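Long-range contacts in PTS system, IIA component (Enterococcus faecalis, PDB 3BED), which probably serves as the IIA phosphocarrier of a mannose/sorbose phosphotransferase system, passing on phosphate during sugar uptake: residues 11-16 against 37-42; 61-66 against 86-91. One frame throughout, in Å; residues are numbered along the deposited sequence.

Interaction 1: residues 11-16 against 37-42; sequences MSHGRM and VSMTAE
Three backbone hydrogen bonds zip Ser12 and Gly14 to Val37 and Met39. The N of Ser12 gives to the O of Val37 at 2.9 Å, the O of Ser12 takes the N of Met39 in a nearly straight bond (174°), and the N of Gly14 reaches the O of Met39 at 2.8 Å. The N of His13 turns instead to Asp69.

Ser12, buried, shares one face of the sheet with the partly exposed Ser38; its OG gives to the O of His13 at 2.9 Å and accepts from the N of Ala17, so a small hydroxyl ties the strand end to the start of the next helix. The O of His13 has a second donor, Ser23 of the second subunit. A water donates to the O of Gly14 at 2.9 Å and also lies very close to Ser38 OG, a leg too short to be certain. Gly14 turns the chain with a positive phi (62°) in a type II' turn; Arg15 then occupies the N-cap position before helix 16-28, its guanidinium bridged to Glu18, Glu19 and Glu19 of the second subunit.

The other face carries Met11, Val37 and Met39, with the imidazole of His13 among them. Met11 and Met39, both selenomethionines, are flexible enough to bend at chi3. That bend (74° in Met39) lays Met39 CE 3.4 Å from CD2 of His13, while Met11 CE lies 3.6 Å from CB of Val37. Helices 44-59 and 74-82 cover this face.

The parallel strands are the two ends of a beta-alpha-beta unit, and His13 stands at the C-terminal end of the first strand, the place where mannose-family IIA domains carry their phosphorylated histidine.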
HETATM    1  N   MSE A  11       2.801  -5.039   8.998  1.00 17.33           N
HETATM    2  CA  MSE A  11       2.804  -4.077  10.095  1.00 17.29           C
HETATM    3  C   MSE A  11       2.593  -2.706   9.552  1.00 16.46           C
HETATM    4  O   MSE A  11       3.195  -2.321   8.536  1.00 16.62           O
HETATM    5  CB  MSE A  11       4.168  -4.064  10.825  1.00 18.57           C
HETATM    6  CG  MSE A  11       4.541  -5.375  11.424  1.00 17.24           C
HETATM    7 SE   MSE A  11       6.141  -5.188  12.560  0.75 22.74          SE
HETATM    8  CE  MSE A  11       5.482  -4.148  13.938  1.00 17.99           C
ATOM      9  N   SER A  12       1.765  -1.936  10.269  1.00 15.37           N
ATOM     10  CA  SER A  12       1.564  -0.554   9.817  1.00 15.33           C
ATOM     11  C   SER A  12       1.137   0.384  10.903  1.00 15.80           C
ATOM     12  O   SER A  12       0.671  -0.061  11.968  1.00 16.81           O
ATOM     13  CB  SER A  12       0.478  -0.455   8.715  1.00 15.65           C
ATOM     14  OG  SER A  12      -0.839  -0.704   9.201  1.00 16.03           O
ATOM     15  N   HIS A  13       1.263   1.692  10.617  1.00 16.18           N
ATOM     16  CA  HIS A  13       0.452   2.670  11.339  1.00 16.22           C
ATOM     17  C   HIS A  13      -1.002   2.316  11.097  1.00 16.25           C
ATOM     18  O   HIS A  13      -1.380   2.046   9.947  1.00 17.10           O
ATOM     19  CB  HIS A  13       0.661   4.081  10.771  1.00 16.21           C
ATOM     20  CG  HIS A  13       2.063   4.583  10.895  1.00 16.37           C
ATOM     21  ND1 HIS A  13       3.092   4.116  10.097  1.00 16.08           N
ATOM     22  CD2 HIS A  13       2.616   5.493  11.736  1.00 18.01           C
ATOM     23  CE1 HIS A  13       4.210   4.756  10.410  1.00 17.01           C
ATOM     24  NE2 HIS A  13       3.952   5.595  11.403  1.00 17.92           N
ATOM     25  N   GLY A  14      -1.823   2.326  12.158  1.00 16.76           N
ATOM     26  CA  GLY A  14      -3.257   2.141  11.998  1.00 16.70           C
ATOM     27  C   GLY A  14      -3.554   0.761  11.384  1.00 16.41           C
ATOM     28  O   GLY A  14      -2.824  -0.227  11.618  1.00 16.38           O
ATOM     29  N   ARG A  15      -4.631   0.714  10.610  1.00 16.49           N
ATOM     30  CA  ARG A  15      -5.205  -0.582  10.154  1.00 18.49           C
ATOM     31  C   ARG A  15      -4.913  -0.824   8.691  1.00 17.11           C
ATOM     32  O   ARG A  15      -5.524  -1.678   8.088  1.00 17.25           O
ATOM     33  CB  ARG A  15      -6.723  -0.630  10.380  1.00 18.91           C
ATOM     34  CG  ARG A  15      -7.200  -0.572  11.838  1.00 22.93           C
ATOM     35  CD  ARG A  15      -8.745  -0.534  11.883  1.00 25.11           C
ATOM     36  NE  ARG A  15      -9.378  -1.815  11.535  1.00 33.65           N
ATOM     37  CZ  ARG A  15     -10.012  -2.121  10.396  1.00 40.50           C
ATOM     38  NH1 ARG A  15     -10.148  -1.257   9.403  1.00 40.69           N
ATOM     39  NH2 ARG A  15     -10.529  -3.328  10.250  1.00 41.88           N
HETATM   40  N   MSE A  16      -3.941  -0.098   8.122  1.00 16.41           N
HETATM   41  CA  MSE A  16      -3.633  -0.306   6.727  1.00 16.95           C
HETATM   42  C   MSE A  16      -3.170  -1.768   6.442  1.00 16.99           C
HETATM   43  O   MSE A  16      -3.561  -2.382   5.420  1.00 16.58           O
HETATM   44  CB  MSE A  16      -2.542   0.685   6.293  1.00 17.78           C
HETATM   45  CG  MSE A  16      -2.115   0.509   4.860  1.00 18.58           C
HETATM   46 SE   MSE A  16      -0.609   1.692   4.509  0.75 23.04          SE
HETATM   47  CE  MSE A  16      -0.418   1.369   2.575  1.00 21.02           C
ATOM     48  N   VAL A  37       0.420  -6.434  12.818  1.00 18.62           N
ATOM     49  CA  VAL A  37       0.567  -5.403  13.878  1.00 18.08           C
ATOM     50  C   VAL A  37      -0.009  -4.092  13.363  1.00 18.37           C
ATOM     51  O   VAL A  37       0.452  -3.554  12.326  1.00 18.75           O
ATOM     52  CB  VAL A  37       2.021  -5.160  14.281  1.00 19.12           C
ATOM     53  CG1 VAL A  37       2.116  -4.025  15.350  1.00 19.38           C
ATOM     54  CG2 VAL A  37       2.654  -6.464  14.766  1.00 18.61           C
ATOM     55  N   SER A  38      -1.017  -3.622  14.086  1.00 18.72           N
ATOM     56  CA  SER A  38      -1.709  -2.368  13.819  1.00 19.71           C
ATOM     57  C   SER A  38      -1.327  -1.402  14.925  1.00 19.40           C
ATOM     58  O   SER A  38      -1.785  -1.551  16.091  1.00 22.67           O
ATOM     59  CB  SER A  38      -3.219  -2.613  13.868  1.00 21.04           C
ATOM     60  OG  SER A  38      -3.600  -3.423  12.754  1.00 22.10           O
HETATM   61  N   MSE A  39      -0.434  -0.458  14.622  1.00 19.31           N
HETATM   62  CA  MSE A  39      -0.006   0.479  15.665  1.00 18.74           C
HETATM   63  C   MSE A  39      -1.012   1.611  15.758  1.00 18.03           C
HETATM   64  O   MSE A  39      -1.143   2.423  14.849  1.00 17.41           O
HETATM   65  CB  MSE A  39       1.383   1.070  15.368  1.00 19.41           C
HETATM   66  CG  MSE A  39       1.806   2.036  16.481  1.00 18.95           C
HETATM   67 SE   MSE A  39       3.495   2.914  16.081  0.75 22.64          SE
HETATM   68  CE  MSE A  39       2.838   4.087  14.791  1.00 21.14           C
ATOM     69  N   THR A  40      -1.722   1.688  16.855  1.00 17.26           N
ATOM     70  CA  THR A  40      -2.709   2.749  16.990  1.00 19.67           C
ATOM     71  C   THR A  40      -2.060   4.030  17.504  1.00 19.46           C
ATOM     72  O   THR A  40      -0.859   4.048  17.857  1.00 18.16           O
ATOM     73  CB  THR A  40      -3.787   2.350  17.987  1.00 20.22           C
ATOM     74  OG1 THR A  40      -3.213   2.309  19.285  1.00 22.19           O
ATOM     75  CG2 THR A  40      -4.369   0.988  17.612  1.00 21.59           C
ATOM     76  N   ALA A  41      -2.853   5.105  17.547  1.00 20.42           N
ATOM     77  CA  ALA A  41      -2.349   6.379  18.043  1.00 22.06           C
ATOM     78  C   ALA A  41      -1.959   6.303  19.522  1.00 23.62           C
ATOM     79  O   ALA A  41      -1.137   7.099  19.981  1.00 25.75           O
ATOM     80  CB  ALA A  41      -3.346   7.503  17.776  1.00 22.98           C
ATOM     81  N   GLU A  42      -2.478   5.296  20.234  1.00 24.06           N
ATOM     82  CA  GLU A  42      -2.131   5.122  21.652  1.00 26.00           C
ATOM     83  C   GLU A  42      -0.970   4.181  21.913  1.00 25.50           C
ATOM     84  O   GLU A  42      -0.479   4.105  23.036  1.00 25.44           O
ATOM     85  CB  GLU A  42      -3.344   4.647  22.454  1.00 27.72           C
ATOM     86  CG  GLU A  42      -4.374   5.755  22.681  1.00 32.21           C
ATOM     87  CD  GLU A  42      -5.091   6.110  21.389  1.00 37.42           C
ATOM     88  OE1 GLU A  42      -5.451   5.173  20.638  1.00 38.05           O
ATOM     89  OE2 GLU A  42      -5.247   7.326  21.111  1.00 40.00           O
TER
HETATM   90  O   HOH W   1      -2.832  -2.920  10.442  1.00 18.02           O

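Interaction 2: residues 61-66 against 86-91; sequences NVPTLV and YPQLRV
Thr64 O takes the N of Arg90 at 2.9 Å, with a weaker CA-H...O contact from the CA of Leu89. The O of Arg90 is used alike, taking the N of Val66 in a bond of 174° and a weaker CA-H...O contact from Leu65. Nearer the strand starts, the N of Thr64 gives to the O of Gln88 at 3.0 Å. Pro63, which has no N-H to offer, suits the place just before this ladder, and its ring lies alongside the Gln88 side chain. Thr64 OG1 gives to the O of Val62 at 2.8 Å, so the hydroxyl is satisfied by its own chain, while the methyl CG2, anti to the backbone N, meets CD1 of Leu89 at 3.6 Å.

These are neighbouring parallel strands of an alpha/beta sheet, joined by the crossover helix 74-82, which packs on the face bearing Val66, Leu89 and Val91. Branched valines and a leucine fill that face compactly: CG2 of Val66 meets the same Leu89 CD1 at 3.7 Å. Helix 111-124 covers the other face, resting on Pro63, Leu65 and Arg90.

Arg90 bends sharply at chi2 (-77°), which folds its chain back over the turn before the strand. There NH1 donates to the O of Pro87 at 2.9 Å and to the O of Leu89 at 3.0 Å, both lying near the guanidinium plane, and NE pairs with Asp112. Pro87 fits the second position of that type I turn, where a fixed phi is no hindrance. At the far end, the backbone of Val91 is hydrogen-bonded to the second subunit, whose Ile129 packs on its side chain.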
ATOM      1  N   ASN A  61      12.082 -19.458  16.587  1.00 24.54           N
ATOM      2  CA  ASN A  61      13.129 -19.232  15.603  1.00 23.80           C
ATOM      3  C   ASN A  61      12.768 -19.836  14.258  1.00 23.66           C
ATOM      4  O   ASN A  61      13.380 -20.826  13.793  1.00 23.72           O
ATOM      5  CB  ASN A  61      14.499 -19.743  16.124  1.00 24.53           C
ATOM      6  CG  ASN A  61      15.663 -19.374  15.204  1.00 26.35           C
ATOM      7  OD1 ASN A  61      15.509 -18.601  14.250  1.00 28.84           O
ATOM      8  ND2 ASN A  61      16.839 -19.950  15.473  1.00 28.95           N
ATOM      9  N   VAL A  62      11.733 -19.255  13.651  1.00 23.04           N
ATOM     10  CA  VAL A  62      11.253 -19.677  12.346  0.60 22.74           C
ATOM     11  C   VAL A  62      11.520 -18.581  11.300  1.00 22.36           C
ATOM     12  O   VAL A  62      11.384 -17.401  11.606  1.00 22.62           O
ATOM     13  CB  VAL A  62       9.758 -20.008  12.446  0.60 23.14           C
ATOM     14  CG1 VAL A  62       8.976 -18.840  13.027  0.60 24.54           C
ATOM     15  CG2 VAL A  62       9.194 -20.490  11.119  0.60 23.07           C
ATOM     16  N   PRO A  63      11.931 -18.947  10.074  1.00 20.47           N
ATOM     17  CA  PRO A  63      12.062 -17.903   9.035  1.00 20.60           C
ATOM     18  C   PRO A  63      10.782 -17.091   8.895  1.00 20.78           C
ATOM     19  O   PRO A  63       9.673 -17.644   8.827  1.00 21.08           O
ATOM     20  CB  PRO A  63      12.348 -18.709   7.761  1.00 21.03           C
ATOM     21  CG  PRO A  63      13.081 -19.925   8.293  1.00 22.88           C
ATOM     22  CD  PRO A  63      12.348 -20.278   9.558  1.00 20.03           C
ATOM     23  N   THR A  64      10.951 -15.773   8.963  1.00 20.58           N
ATOM     24  CA  THR A  64       9.826 -14.849   9.031  1.00 20.96           C
ATOM     25  C   THR A  64      10.115 -13.588   8.257  1.00 20.73           C
ATOM     26  O   THR A  64      11.242 -13.093   8.298  1.00 20.70           O
ATOM     27  CB  THR A  64       9.567 -14.464  10.495  1.00 21.06           C
ATOM     28  OG1 THR A  64       9.179 -15.642  11.236  1.00 21.02           O
ATOM     29  CG2 THR A  64       8.436 -13.427  10.572  1.00 22.19           C
ATOM     30  N   LEU A  65       9.120 -13.059   7.533  1.00 20.51           N
ATOM     31  CA  LEU A  65       9.290 -11.781   6.850  0.50 20.44           C
ATOM     32  C   LEU A  65       8.235 -10.815   7.328  1.00 19.97           C
ATOM     33  O   LEU A  65       7.033 -11.133   7.331  1.00 19.42           O
ATOM     34  CB  LEU A  65       9.118 -11.993   5.364  0.50 20.78           C
ATOM     35  CG  LEU A  65       9.333 -10.821   4.434  0.50 22.54           C
ATOM     36  CD1 LEU A  65      10.608 -10.072   4.725  0.50 19.04           C
ATOM     37  CD2 LEU A  65       9.382 -11.384   3.030  0.50 22.78           C
ATOM     38  N   VAL A  66       8.693  -9.640   7.726  1.00 19.02           N
ATOM     39  CA  VAL A  66       7.793  -8.534   8.044  1.00 17.84           C
ATOM     40  C   VAL A  66       7.720  -7.665   6.792  1.00 17.38           C
ATOM     41  O   VAL A  66       8.757  -7.298   6.214  1.00 17.89           O
ATOM     42  CB  VAL A  66       8.344  -7.636   9.188  1.00 16.78           C
ATOM     43  CG1 VAL A  66       7.510  -6.365   9.312  1.00 18.51           C
ATOM     44  CG2 VAL A  66       8.281  -8.397  10.528  1.00 18.04           C
ATOM     45  N   TYR A  86      16.092 -12.162  16.513  1.00 22.35           N
ATOM     46  CA  TYR A  86      15.546 -13.251  15.657  1.00 21.72           C
ATOM     47  C   TYR A  86      16.342 -13.363  14.389  1.00 21.97           C
ATOM     48  O   TYR A  86      16.138 -12.595  13.452  1.00 22.96           O
ATOM     49  CB  TYR A  86      14.054 -12.996  15.351  1.00 21.26           C
ATOM     50  CG  TYR A  86      13.181 -13.153  16.568  1.00 20.60           C
ATOM     51  CD1 TYR A  86      12.655 -14.404  16.925  1.00 19.55           C
ATOM     52  CD2 TYR A  86      12.941 -12.062  17.419  1.00 19.82           C
ATOM     53  CE1 TYR A  86      11.881 -14.537  18.068  1.00 20.98           C
ATOM     54  CE2 TYR A  86      12.164 -12.185  18.569  1.00 22.56           C
ATOM     55  CZ  TYR A  86      11.659 -13.439  18.892  1.00 22.66           C
ATOM     56  OH  TYR A  86      10.882 -13.656  19.995  1.00 25.47           O
ATOM     57  N   PRO A  87      17.282 -14.327  14.334  1.00 22.51           N
ATOM     58  CA  PRO A  87      18.233 -14.361  13.228  1.00 21.79           C
ATOM     59  C   PRO A  87      17.637 -14.745  11.857  1.00 21.84           C
ATOM     60  O   PRO A  87      18.259 -14.520  10.796  1.00 22.64           O
ATOM     61  CB  PRO A  87      19.246 -15.440  13.675  1.00 21.68           C
ATOM     62  CG  PRO A  87      18.519 -16.310  14.593  1.00 23.89           C
ATOM     63  CD  PRO A  87      17.531 -15.416  15.309  1.00 22.84           C
ATOM     64  N   GLN A  88      16.428 -15.288  11.852  1.00 21.82           N
ATOM     65  CA  GLN A  88      15.810 -15.645  10.575  1.00 20.96           C
ATOM     66  C   GLN A  88      14.631 -14.739  10.216  1.00 21.40           C
ATOM     67  O   GLN A  88      13.803 -15.113   9.385  1.00 21.94           O
ATOM     68  CB  GLN A  88      15.365 -17.107  10.604  1.00 21.59           C
ATOM     69  CG  GLN A  88      16.507 -18.081  10.980  1.00 21.57           C
ATOM     70  CD  GLN A  88      16.168 -19.494  10.645  1.00 26.73           C
ATOM     71  OE1 GLN A  88      15.651 -20.210  11.484  1.00 29.32           O
ATOM     72  NE2 GLN A  88      16.381 -19.883   9.391  1.00 27.98           N
ATOM     73  N   LEU A  89      14.588 -13.553  10.849  1.00 20.66           N
ATOM     74  CA  LEU A  89      13.598 -12.535  10.537  1.00 19.64           C
ATOM     75  C   LEU A  89      14.198 -11.554   9.565  1.00 19.34           C
ATOM     76  O   LEU A  89      15.343 -11.126   9.748  1.00 20.20           O
ATOM     77  CB  LEU A  89      13.228 -11.788  11.828  1.00 20.46           C
ATOM     78  CG  LEU A  89      12.367 -10.511  11.664  1.00 20.01           C
ATOM     79  CD1 LEU A  89      10.976 -10.882  11.163  1.00 21.51           C
ATOM     80  CD2 LEU A  89      12.262  -9.766  12.988  1.00 20.00           C
ATOM     81  N   ARG A  90      13.444 -11.203   8.514  1.00 19.17           N
ATOM     82  CA  ARG A  90      13.826 -10.115   7.617  1.00 18.40           C
ATOM     83  C   ARG A  90      12.673  -9.110   7.536  1.00 19.21           C
ATOM     84  O   ARG A  90      11.538  -9.430   7.911  1.00 19.63           O
ATOM     85  CB  ARG A  90      14.193 -10.629   6.214  1.00 19.50           C
ATOM     86  CG  ARG A  90      15.279 -11.747   6.187  1.00 21.33           C
ATOM     87  CD  ARG A  90      16.706 -11.176   6.395  1.00 22.24           C
ATOM     88  NE  ARG A  90      17.711 -12.240   6.360  1.00 23.47           N
ATOM     89  CZ  ARG A  90      17.958 -13.122   7.334  1.00 25.20           C
ATOM     90  NH1 ARG A  90      17.341 -13.058   8.517  1.00 23.68           N
ATOM     91  NH2 ARG A  90      18.871 -14.084   7.113  1.00 24.58           N
ATOM     92  N   VAL A  91      12.981  -7.931   7.001  1.00 18.53           N
ATOM     93  CA  VAL A  91      12.029  -6.825   6.935  1.00 18.58           C
ATOM     94  C   VAL A  91      12.144  -6.156   5.586  1.00 18.59           C
ATOM     95  O   VAL A  91      13.238  -5.829   5.148  1.00 19.33           O
ATOM     96  CB  VAL A  91      12.332  -5.766   8.028  1.00 17.51           C
ATOM     97  CG1 VAL A  91      11.335  -4.594   7.948  1.00 19.19           C
ATOM     98  CG2 VAL A  91      12.293  -6.405   9.445  1.00 18.37           C
TER

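Both segments of interaction 1 come earlier in the chain than either segment of interaction 2, and the centres lie about 20 Å apart, towards opposite ends of one parallel sheet. Within the chain its strand order is 35-39, 7-13, 64-68, 89-93, so each contact pairs an outer strand with an inner one. The inner strands are neighbours, and there SE of Met11 packs 3.7 Å from CG1 of Val66. Helices 44-59 and 74-82 reach both contacts. Interaction 1 lies at the C-terminal ends of its strands, interaction 2 at the starts. The second subunit reaches interaction 1 at His13, Arg15 and Met16, and bonds to the Val91 backbone on strand 89-93 in interaction 2.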